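Local structure of putative esterase (Uncultured bacterium, 7C4D) at residues Gly36-Ser41 with Leu174-Glu179; Gln57-His60 with Pro64-Asp67; Pro131-His136 with Asn201-Ile206; Ala141-Ile146 with Ile190-Ile195. The protein is a probable carboxylesterase of the alpha/beta hydrolase fold that is expected to hydrolyse ester bonds. All coordinates share one frame; numbering follows the deposited sequence.

Contact 1: Gly36-Ser41 with Leu174-Glu179. With SO4 (sulfate ion), chain E.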
# COMPACT_ATOMS: atom_id res chain seq x y z
N GLY A 36 7.37 3.77 2.42
CA GLY A 36 7.21 4.11 3.82
C GLY A 36 7.22 5.62 4.03
O GLY A 36 6.46 6.11 4.87
N ASP A 37 7.96 6.35 3.17
CA ASP A 37 8.03 7.80 3.25
C ASP A 37 6.68 8.49 3.22
O ASP A 37 6.56 9.59 3.76
CB ASP A 37 8.96 8.42 2.20
CG ASP A 37 10.42 8.18 2.55
OD1 ASP A 37 10.70 7.68 3.65
OD2 ASP A 37 11.25 8.47 1.73
N ASN A 38 5.69 7.89 2.57
CA ASN A 38 4.38 8.56 2.51
C ASN A 38 3.66 8.43 3.86
O ASN A 38 2.61 9.03 4.05
CB ASN A 38 3.57 8.04 1.33
CG ASN A 38 4.25 8.30 -0.01
OD1 ASN A 38 4.68 9.41 -0.29
ND2 ASN A 38 4.35 7.29 -0.85
N TRP A 39 4.20 7.64 4.80
CA TRP A 39 3.55 7.36 6.08
C TRP A 39 4.26 8.10 7.23
O TRP A 39 3.93 7.88 8.39
CB TRP A 39 3.37 5.82 6.29
CG TRP A 39 2.35 5.29 5.33
CD1 TRP A 39 2.54 4.97 4.02
CD2 TRP A 39 0.93 5.20 5.56
NE1 TRP A 39 1.35 4.60 3.44
CE2 TRP A 39 0.34 4.73 4.36
CE3 TRP A 39 0.10 5.36 6.67
CZ2 TRP A 39 -1.03 4.55 4.22
CZ3 TRP A 39 -1.25 5.13 6.55
CH2 TRP A 39 -1.82 4.72 5.34
N ILE A 40 5.21 9.00 6.91
CA ILE A 40 6.05 9.67 7.91
C ILE A 40 5.18 10.44 8.91
O ILE A 40 5.31 10.31 10.11
CB ILE A 40 7.11 10.60 7.23
CG1 ILE A 40 8.30 9.80 6.69
CG2 ILE A 40 7.58 11.75 8.14
CD1 ILE A 40 9.13 10.54 5.66
N SER A 41 4.27 11.25 8.39
CA SER A 41 3.45 12.12 9.19
C SER A 41 2.47 11.33 10.07
O SER A 41 2.24 11.73 11.20
CB SER A 41 2.76 13.09 8.25
OG SER A 41 1.78 13.86 8.92
N LEU A 174 3.85 10.25 -7.78
CA LEU A 174 4.59 9.42 -8.72
C LEU A 174 6.05 9.87 -8.82
O LEU A 174 6.95 9.03 -8.93
CB LEU A 174 3.88 9.46 -10.07
CG LEU A 174 2.49 8.83 -10.09
CD1 LEU A 174 1.78 9.09 -11.42
CD2 LEU A 174 2.59 7.33 -9.84
N LEU A 175 6.25 11.18 -8.76
CA LEU A 175 7.56 11.79 -8.97
C LEU A 175 8.43 11.62 -7.73
O LEU A 175 9.61 11.98 -7.75
CB LEU A 175 7.37 13.29 -9.24
CG LEU A 175 7.10 13.73 -10.68
CD1 LEU A 175 6.82 15.22 -10.72
CD2 LEU A 175 8.25 13.37 -11.61
N LYS A 176 7.85 11.13 -6.62
CA LYS A 176 8.73 10.82 -5.52
C LYS A 176 9.53 9.57 -5.88
O LYS A 176 10.44 9.23 -5.12
CB LYS A 176 7.96 10.57 -4.22
CG LYS A 176 7.52 11.81 -3.49
CD LYS A 176 6.44 11.45 -2.52
CE LYS A 176 5.42 12.55 -2.35
NZ LYS A 176 4.26 12.08 -1.55
N ASN A 177 9.20 8.91 -7.01
CA ASN A 177 9.83 7.64 -7.38
C ASN A 177 11.01 7.85 -8.32
O ASN A 177 11.73 6.89 -8.65
CB ASN A 177 8.86 6.67 -8.03
CG ASN A 177 7.96 6.08 -6.97
OD1 ASN A 177 8.39 5.22 -6.21
ND2 ASN A 177 6.75 6.59 -6.88
N ILE A 178 11.20 9.10 -8.74
CA ILE A 178 12.37 9.39 -9.55
C ILE A 178 13.51 9.91 -8.66
O ILE A 178 13.30 10.79 -7.85
CB ILE A 178 11.96 10.27 -10.76
CG1 ILE A 178 12.91 10.08 -11.94
CG2 ILE A 178 11.74 11.73 -10.39
CD1 ILE A 178 12.20 10.05 -13.27
N GLU A 179 14.69 9.29 -8.76
CA GLU A 179 15.84 9.59 -7.93
C GLU A 179 17.04 9.95 -8.81
O GLU A 179 16.96 9.78 -10.03
CB GLU A 179 16.17 8.39 -7.04
CG GLU A 179 16.44 7.11 -7.82
CD GLU A 179 17.35 6.13 -7.11
OE1 GLU A 179 17.70 6.38 -5.94
OE2 GLU A 179 17.73 5.11 -7.72
S SO4 E . 1.00 5.28 -0.16
O1 SO4 E . 2.43 5.33 -0.17
O2 SO4 E . 0.55 4.89 -1.48
O3 SO4 E . 0.53 4.29 0.79
O4 SO4 E . 0.46 6.56 0.18

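Contact 2: Gln57-His60 with Pro64-Asp67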
# COMPACT_ATOMS: atom_id res chain seq x y z
N GLN A 57 7.80 -2.11 0.20
CA GLN A 57 7.54 -3.44 -0.34
C GLN A 57 8.41 -3.70 -1.58
O GLN A 57 8.98 -2.74 -2.12
CB GLN A 57 6.06 -3.59 -0.63
CG GLN A 57 5.24 -3.61 0.66
CD GLN A 57 3.79 -3.75 0.33
OE1 GLN A 57 3.26 -4.86 0.23
NE2 GLN A 57 3.18 -2.61 0.07
N ARG A 58 8.50 -4.98 -2.01
CA ARG A 58 9.29 -5.33 -3.19
C ARG A 58 8.96 -4.40 -4.36
O ARG A 58 7.81 -3.98 -4.53
CB ARG A 58 9.13 -6.81 -3.53
CG ARG A 58 7.80 -7.22 -4.14
CD ARG A 58 7.89 -8.59 -4.78
NE ARG A 58 8.38 -9.52 -3.79
CZ ARG A 58 8.93 -10.69 -4.06
NH1 ARG A 58 9.05 -11.08 -5.31
NH2 ARG A 58 9.36 -11.47 -3.08
N ASN A 59 10.02 -3.98 -5.09
CA ASN A 59 9.99 -3.14 -6.28
C ASN A 59 9.72 -1.66 -5.95
O ASN A 59 9.51 -0.86 -6.86
CB ASN A 59 9.06 -3.67 -7.38
CG ASN A 59 9.56 -4.97 -8.00
OD1 ASN A 59 10.78 -5.20 -8.11
ND2 ASN A 59 8.63 -5.83 -8.37
N HIS A 60 9.77 -1.31 -4.66
CA HIS A 60 9.38 0.01 -4.20
C HIS A 60 10.45 0.58 -3.27
O HIS A 60 11.10 -0.15 -2.53
CB HIS A 60 8.00 -0.01 -3.51
CG HIS A 60 6.85 -0.20 -4.42
ND1 HIS A 60 6.44 -1.45 -4.86
CD2 HIS A 60 6.00 0.70 -4.96
CE1 HIS A 60 5.39 -1.30 -5.65
NE2 HIS A 60 5.12 0.01 -5.76
N PRO A 64 14.51 -4.36 -2.57
CA PRO A 64 15.05 -5.05 -3.74
C PRO A 64 13.99 -5.27 -4.82
O PRO A 64 12.80 -5.34 -4.51
CB PRO A 64 15.48 -6.43 -3.23
CG PRO A 64 15.51 -6.34 -1.72
CD PRO A 64 14.55 -5.22 -1.37
N HIS A 65 14.45 -5.37 -6.07
CA HIS A 65 13.63 -5.58 -7.24
C HIS A 65 13.51 -7.08 -7.50
O HIS A 65 14.35 -7.85 -7.05
CB HIS A 65 14.22 -4.81 -8.42
CG HIS A 65 14.00 -3.34 -8.33
ND1 HIS A 65 13.89 -2.56 -9.44
CD2 HIS A 65 13.84 -2.52 -7.26
CE1 HIS A 65 13.71 -1.30 -9.09
NE2 HIS A 65 13.68 -1.25 -7.75
N ALA A 66 12.38 -7.46 -8.12
CA ALA A 66 12.05 -8.81 -8.57
C ALA A 66 10.97 -8.72 -9.65
O ALA A 66 10.40 -7.66 -9.85
CB ALA A 66 11.66 -9.70 -7.41
N ASP A 67 10.77 -9.82 -10.40
CA ASP A 67 9.86 -9.85 -11.54
C ASP A 67 8.45 -10.19 -11.07
O ASP A 67 7.50 -9.57 -11.51
CB ASP A 67 10.31 -10.86 -12.60
CG ASP A 67 11.65 -10.51 -13.22
OD1 ASP A 67 11.77 -9.39 -13.78
OD2 ASP A 67 12.57 -11.34 -13.12

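Contact 3: Pro131-His136 with Asn201-Ile206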
# COMPACT_ATOMS: atom_id res chain seq x y z
N PRO A 131 -12.72 2.04 -12.46
CA PRO A 131 -11.72 3.12 -12.41
C PRO A 131 -10.41 2.76 -11.72
O PRO A 131 -9.40 3.42 -11.92
CB PRO A 131 -12.43 4.23 -11.62
CG PRO A 131 -13.90 3.88 -11.69
CD PRO A 131 -13.95 2.37 -11.73
N ASN A 132 -10.41 1.71 -10.88
CA ASN A 132 -9.16 1.21 -10.32
C ASN A 132 -8.25 0.73 -11.45
O ASN A 132 -7.12 1.22 -11.56
CB ASN A 132 -9.36 0.09 -9.29
CG ASN A 132 -8.08 -0.32 -8.57
OD1 ASN A 132 -7.08 0.38 -8.59
ND2 ASN A 132 -8.12 -1.46 -7.90
N VAL A 133 -8.75 -0.22 -12.26
CA VAL A 133 -7.95 -0.82 -13.32
C VAL A 133 -7.57 0.25 -14.34
O VAL A 133 -6.41 0.34 -14.73
CB VAL A 133 -8.63 -2.04 -13.95
CG1 VAL A 133 -7.88 -2.51 -15.19
CG2 VAL A 133 -8.80 -3.18 -12.96
N LYS A 134 -8.52 1.15 -14.65
CA LYS A 134 -8.34 2.17 -15.66
C LYS A 134 -7.23 3.13 -15.26
O LYS A 134 -6.38 3.48 -16.08
CB LYS A 134 -9.64 2.95 -15.89
CG LYS A 134 -10.64 2.29 -16.81
CD LYS A 134 -12.07 2.78 -16.61
CE LYS A 134 -12.95 2.54 -17.83
NZ LYS A 134 -12.29 1.68 -18.85
N THR A 135 -7.25 3.55 -13.99
CA THR A 135 -6.32 4.56 -13.52
C THR A 135 -4.93 3.96 -13.49
O THR A 135 -3.98 4.64 -13.87
CB THR A 135 -6.81 5.24 -12.24
OG1 THR A 135 -7.95 5.97 -12.68
CG2 THR A 135 -5.84 6.24 -11.65
N HIS A 136 -4.82 2.69 -13.09
CA HIS A 136 -3.53 2.01 -13.09
C HIS A 136 -2.98 1.90 -14.51
O HIS A 136 -1.80 2.17 -14.73
CB HIS A 136 -3.59 0.73 -12.25
CG HIS A 136 -3.45 1.07 -10.80
ND1 HIS A 136 -4.50 1.60 -10.07
CD2 HIS A 136 -2.38 1.08 -9.98
CE1 HIS A 136 -4.09 1.88 -8.85
NE2 HIS A 136 -2.80 1.59 -8.77
N ASN A 201 -2.19 -9.63 -11.42
CA ASN A 201 -1.87 -10.12 -10.08
C ASN A 201 -2.29 -9.10 -9.02
O ASN A 201 -2.80 -9.48 -7.96
CB ASN A 201 -0.37 -10.41 -9.95
CG ASN A 201 0.02 -11.77 -10.46
OD1 ASN A 201 -0.82 -12.53 -10.90
ND2 ASN A 201 1.30 -12.09 -10.40
N ILE A 202 -2.09 -7.82 -9.35
CA ILE A 202 -2.22 -6.74 -8.40
C ILE A 202 -3.71 -6.41 -8.22
O ILE A 202 -4.12 -6.06 -7.11
CB ILE A 202 -1.37 -5.53 -8.85
CG1 ILE A 202 0.13 -5.79 -8.65
CG2 ILE A 202 -1.80 -4.22 -8.18
CD1 ILE A 202 0.98 -4.68 -9.26
N MET A 203 -4.50 -6.62 -9.29
CA MET A 203 -5.92 -6.26 -9.29
C MET A 203 -6.83 -7.45 -8.96
O MET A 203 -8.04 -7.27 -8.88
CB MET A 203 -6.40 -5.63 -10.60
CG MET A 203 -5.67 -4.39 -11.00
SD MET A 203 -6.16 -3.01 -9.97
CE MET A 203 -4.69 -2.01 -10.01
N SER A 204 -6.24 -8.62 -8.69
CA SER A 204 -6.95 -9.87 -8.48
C SER A 204 -7.52 -9.96 -7.06
O SER A 204 -6.99 -9.35 -6.12
CB SER A 204 -6.06 -11.04 -8.76
OG SER A 204 -5.19 -11.23 -7.67
N GLY A 205 -8.58 -10.77 -6.93
CA GLY A 205 -9.32 -10.97 -5.70
C GLY A 205 -8.67 -12.04 -4.84
O GLY A 205 -7.92 -12.86 -5.37
N ILE A 206 -8.93 -12.00 -3.53
CA ILE A 206 -8.37 -12.98 -2.62
C ILE A 206 -9.16 -14.28 -2.77
O ILE A 206 -10.38 -14.30 -2.62
CB ILE A 206 -8.33 -12.47 -1.16
CG1 ILE A 206 -7.66 -11.10 -1.05
CG2 ILE A 206 -7.65 -13.48 -0.25
CD1 ILE A 206 -7.70 -10.49 0.33

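Contact 4: Ala141-Ile146 with Ile190-Ile195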
# COMPACT_ATOMS: atom_id res chain seq x y z
N ALA A 141 1.29 3.52 -18.42
CA ALA A 141 1.56 4.09 -19.73
C ALA A 141 2.42 5.34 -19.57
O ALA A 141 3.46 5.44 -20.22
CB ALA A 141 0.26 4.37 -20.44
N ALA A 142 1.99 6.24 -18.68
CA ALA A 142 2.71 7.46 -18.35
C ALA A 142 4.17 7.18 -18.01
O ALA A 142 5.07 7.80 -18.58
CB ALA A 142 2.00 8.17 -17.22
N LEU A 143 4.39 6.23 -17.09
CA LEU A 143 5.70 5.95 -16.52
C LEU A 143 6.61 5.26 -17.54
O LEU A 143 7.80 5.57 -17.61
CB LEU A 143 5.56 5.11 -15.25
CG LEU A 143 4.66 5.65 -14.13
CD1 LEU A 143 4.65 4.70 -12.95
CD2 LEU A 143 5.08 7.03 -13.67
N LYS A 144 6.03 4.33 -18.32
CA LYS A 144 6.73 3.58 -19.35
C LYS A 144 7.27 4.53 -20.42
O LYS A 144 8.28 4.24 -21.07
CB LYS A 144 5.79 2.54 -19.96
CG LYS A 144 6.44 1.51 -20.87
CD LYS A 144 5.45 0.59 -21.55
CE LYS A 144 6.03 -0.10 -22.76
NZ LYS A 144 5.51 -1.47 -22.90
N SER A 145 6.61 5.69 -20.57
CA SER A 145 6.78 6.61 -21.68
C SER A 145 7.69 7.78 -21.30
O SER A 145 8.08 8.57 -22.17
CB SER A 145 5.43 7.11 -22.14
OG SER A 145 4.71 6.08 -22.80
N ILE A 146 8.01 7.90 -20.01
CA ILE A 146 9.02 8.86 -19.57
C ILE A 146 10.38 8.16 -19.62
O ILE A 146 10.51 7.03 -19.15
CB ILE A 146 8.67 9.43 -18.18
CG1 ILE A 146 7.36 10.23 -18.18
CG2 ILE A 146 9.83 10.24 -17.60
CD1 ILE A 146 7.18 11.20 -19.34
N ILE A 190 11.65 2.54 -8.78
CA ILE A 190 10.66 1.46 -8.84
C ILE A 190 10.80 0.60 -10.10
O ILE A 190 11.04 1.11 -11.19
CB ILE A 190 9.23 2.03 -8.73
CG1 ILE A 190 9.01 3.19 -9.70
CG2 ILE A 190 8.93 2.43 -7.29
CD1 ILE A 190 7.55 3.55 -9.89
N ASN A 191 10.53 -0.70 -9.95
CA ASN A 191 10.55 -1.67 -11.04
C ASN A 191 9.25 -1.61 -11.84
O ASN A 191 8.38 -2.48 -11.69
CB ASN A 191 10.79 -3.07 -10.49
CG ASN A 191 11.12 -4.10 -11.54
OD1 ASN A 191 11.03 -3.83 -12.73
ND2 ASN A 191 11.50 -5.29 -11.08
N ILE A 192 9.13 -0.56 -12.66
CA ILE A 192 7.98 -0.30 -13.51
C ILE A 192 7.67 -1.51 -14.40
O ILE A 192 6.51 -1.82 -14.66
CB ILE A 192 8.22 0.99 -14.33
CG1 ILE A 192 8.73 2.10 -13.41
CG2 ILE A 192 7.00 1.40 -15.15
CD1 ILE A 192 8.19 3.47 -13.70
N ASP A 193 8.70 -2.23 -14.83
CA ASP A 193 8.49 -3.36 -15.72
C ASP A 193 7.75 -4.48 -15.00
O ASP A 193 6.80 -5.05 -15.55
CB ASP A 193 9.79 -3.87 -16.35
CG ASP A 193 9.51 -4.84 -17.49
OD1 ASP A 193 8.93 -4.40 -18.51
OD2 ASP A 193 9.81 -6.05 -17.33
N SER A 194 8.24 -4.83 -13.80
CA SER A 194 7.58 -5.86 -13.01
C SER A 194 6.14 -5.44 -12.69
O SER A 194 5.21 -6.25 -12.77
CB SER A 194 8.37 -6.24 -11.77
OG SER A 194 7.61 -7.09 -10.90
N ILE A 195 5.95 -4.16 -12.37
CA ILE A 195 4.62 -3.65 -12.04
C ILE A 195 3.66 -3.91 -13.21
O ILE A 195 2.59 -4.49 -13.02
CB ILE A 195 4.66 -2.17 -11.60
CG1 ILE A 195 5.33 -1.96 -10.23
CG2 ILE A 195 3.29 -1.54 -11.64
CD1 ILE A 195 5.56 -0.50 -9.87

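Contact 1: Gly36-Ser41 with Leu174-Glu179
Asn38 ND2 donates to O1 of a bound sulfate at 2.8 Å, while OD1 of the same amide accepts from Lys176 NZ at 3.0 Å. The ammonium group is tilted 31° from the carbonyl plane, with the lysine chain running obliquely to the asparagine. Lys176 CD also lies 3.5 Å from Asn38 OD1, so a methylene as well as the ammonium meets that oxygen. With Asn38 CG anti to its carbonyl carbon (chi1 -61°), the amide is placed between lysine and anion. Trp39 NE1 donates to sulfate O3 with an N-H...O angle of 156°; this oxygen sits in the indole plane, at the ring edge. Gly31 N and His256 NE2 bind the same anion, and the His256 ring also stacks on Trp39. This surface contact joins the 3-10 segment leading into helix 40-46 to the turn following helix 168-175, in the insertion between strands 113-119 and 217-222. In that turn Asn177 ND2 joins its own backbone N on Leu174 O. The nearby ammonium would probably polarise the Asn38 amide, drawing electron density toward OD1 and making ND2 a somewhat stronger donor to the anion, which probably comes from the crystallisation liquor.

Contact 2: Gln57-His60 with Pro64-Asp67
Asn59 N binds Pro64 O at 3.1 Å from the third position of a type II beta turn, Gln57 to His60, where Asn59 takes a left-handed conformation (phi 75°) and the CA atoms of Asn59 and His65 come within 4.5 Å. The Asn59 side chain then continues the pairing as a backbone would: OD1 accepts from Ala66 N at 2.8 Å, and ND2 returns a bond to Ala66 O at 2.9 Å. The acceptor of the second bond lies nearly in the amide plane of Asn59, whereas ND2 stands above the plane of the Ala66 carbonyl. OD1 is further engaged by Asn191 ND2, and His65 CA packs against it. Both segments belong to the loop that leads from strand 51-55 to helix 71-84, a beta-to-alpha connection of the alpha/beta hydrolase sheet, and the amide pins the loop's second half to its first. Replacing Asn59 by an alanine would probably leave Ala66 N and Ala66 O without these mates and Asn191 ND2 without its acceptor, with the Pro64 end still held by the backbone bond. Arg58 bends at chi3 (55°) and brings NH1 to 3.6 Å from Ala66 CB, obliquely to the guanidinium plane; the same group forms a salt bridge from NE to Asp77 and donates from NH1 to Asp68 O. Within the turn, His60 ND1 donates to Arg58 O at 2.9 Å, with that oxygen in the imidazole plane. His65, whose CB touches Asn59 OD1, sends NE2 to Lys189 O.

Contact 3: Pro131-His136 with Asn201-Ile206
The imidazole of His136 carries the Met203 methyl on one face, while Asn132 O lies at its edge, in the ring plane. CE sits 3.4 Å above that plane, offset toward the rim beside CG, in a CH-pi contact; SD is farther off and oblique to the ring. This joins the start of helix 131-144 to Met203 near the C-terminal part of helix 199-203, two of the helices inserted between strands 113-119 and 217-222, the place where alpha/beta hydrolases commonly carry a cap over the core fold. At the edge, His136 ND1 donates to Asn132 O at 3.0 Å, approaching the carbonyl from the face opposite to His136 N, so one oxygen holds both the helix bond and the ring. Were His136 an alanine, the Met203 methyl would probably lose its aromatic partner and Asn132 O its ring donor. Met203 is the side chain common to all three contacts: its chain bends at chi2 (-74°), which carries the thioether into the group formed by Asn132, Val133 and His136. Val133 CG2 packs on Met203 CG at 3.9 Å. A bound acetate, probably from the crystallisation liquor, lies about 3 Å from the His136 side chain, as such molecules may do in a pocket. From the opposite direction to the methionine, the Asn132 amide comes up to the sulfur, ND2 standing 3.2 Å from SD.

Contact 4: Ala141-Ile146 with Ile190-Ile195
Apolar contact between Leu143 and Ile192 carries this meeting. The two side chains cross at about a right angle, and Ile192 CD1 presses against Leu143 CB at 3.5 Å, tighter than a usual carbon-carbon contact. The isoleucine's chi2 (-141°) is displaced from a staggered position, consistent with a tight fit. The same methyl also touches Leu143 CD1, at 3.8 Å, while Ile192 CG2 reaches CB from its other branch at 4.0 Å. With CG1 anti to the carbonyl carbon (chi1 -47°) and CG2 beside that carbon, the isoleucine presents both branches to the leucine. A looser touch, Leu143 CD1 to Ile190 CD1 at 4.4 Å, widens the patch, and Leu143 also rests on Tyr33 and Trp188. The partners are the C-terminal part of helix 131-144 and the first turn of helix 192-196, both within the helical insertion that follows strand 113-119 of the alpha/beta hydrolase fold. Hydrogen bonds shape each segment from within. Asn191 is the N-cap of helix 192-196: OD1 accepts from Ser194 N at 3.2 Å, the donor standing well above the amide carbonyl plane. It is also the centre of an inverse gamma turn, closed by a weak bond from Ile192 N to Ile190 O, which sets the direction of the chain just before the helix starts. Across the contact, Ser145 OG turns back onto Ala141 O at 2.9 Å. Charges play a minor part: Lys144 NZ stays 6.3 Å from Asp193 OD1, too far for a salt bridge, and makes a long, weak ion pair with Glu196.

Overall arrangement
Contacts 3 and 4 share helix 131-144, one at its start and one toward its C-terminal part, with centres about 16 Å apart; contact 4 is nested within the chain loop that contact 3 closes, and their partner helices 192-196 and 199-203 are consecutive. Contact 2 is nested along the chain inside the loop closed by contact 1 and lies about 13 Å centre to centre from contact 4, which it touches through Asp67 O and Ser194 OG. Contacts 1 and 4 touch through Asn177 and Ile190. Contact 1, which ties the 3-10 turn leading into helix 40-46 to the insertion, and the touch between contacts 2 and 4 link core loops to the inserted helices, probably a cap.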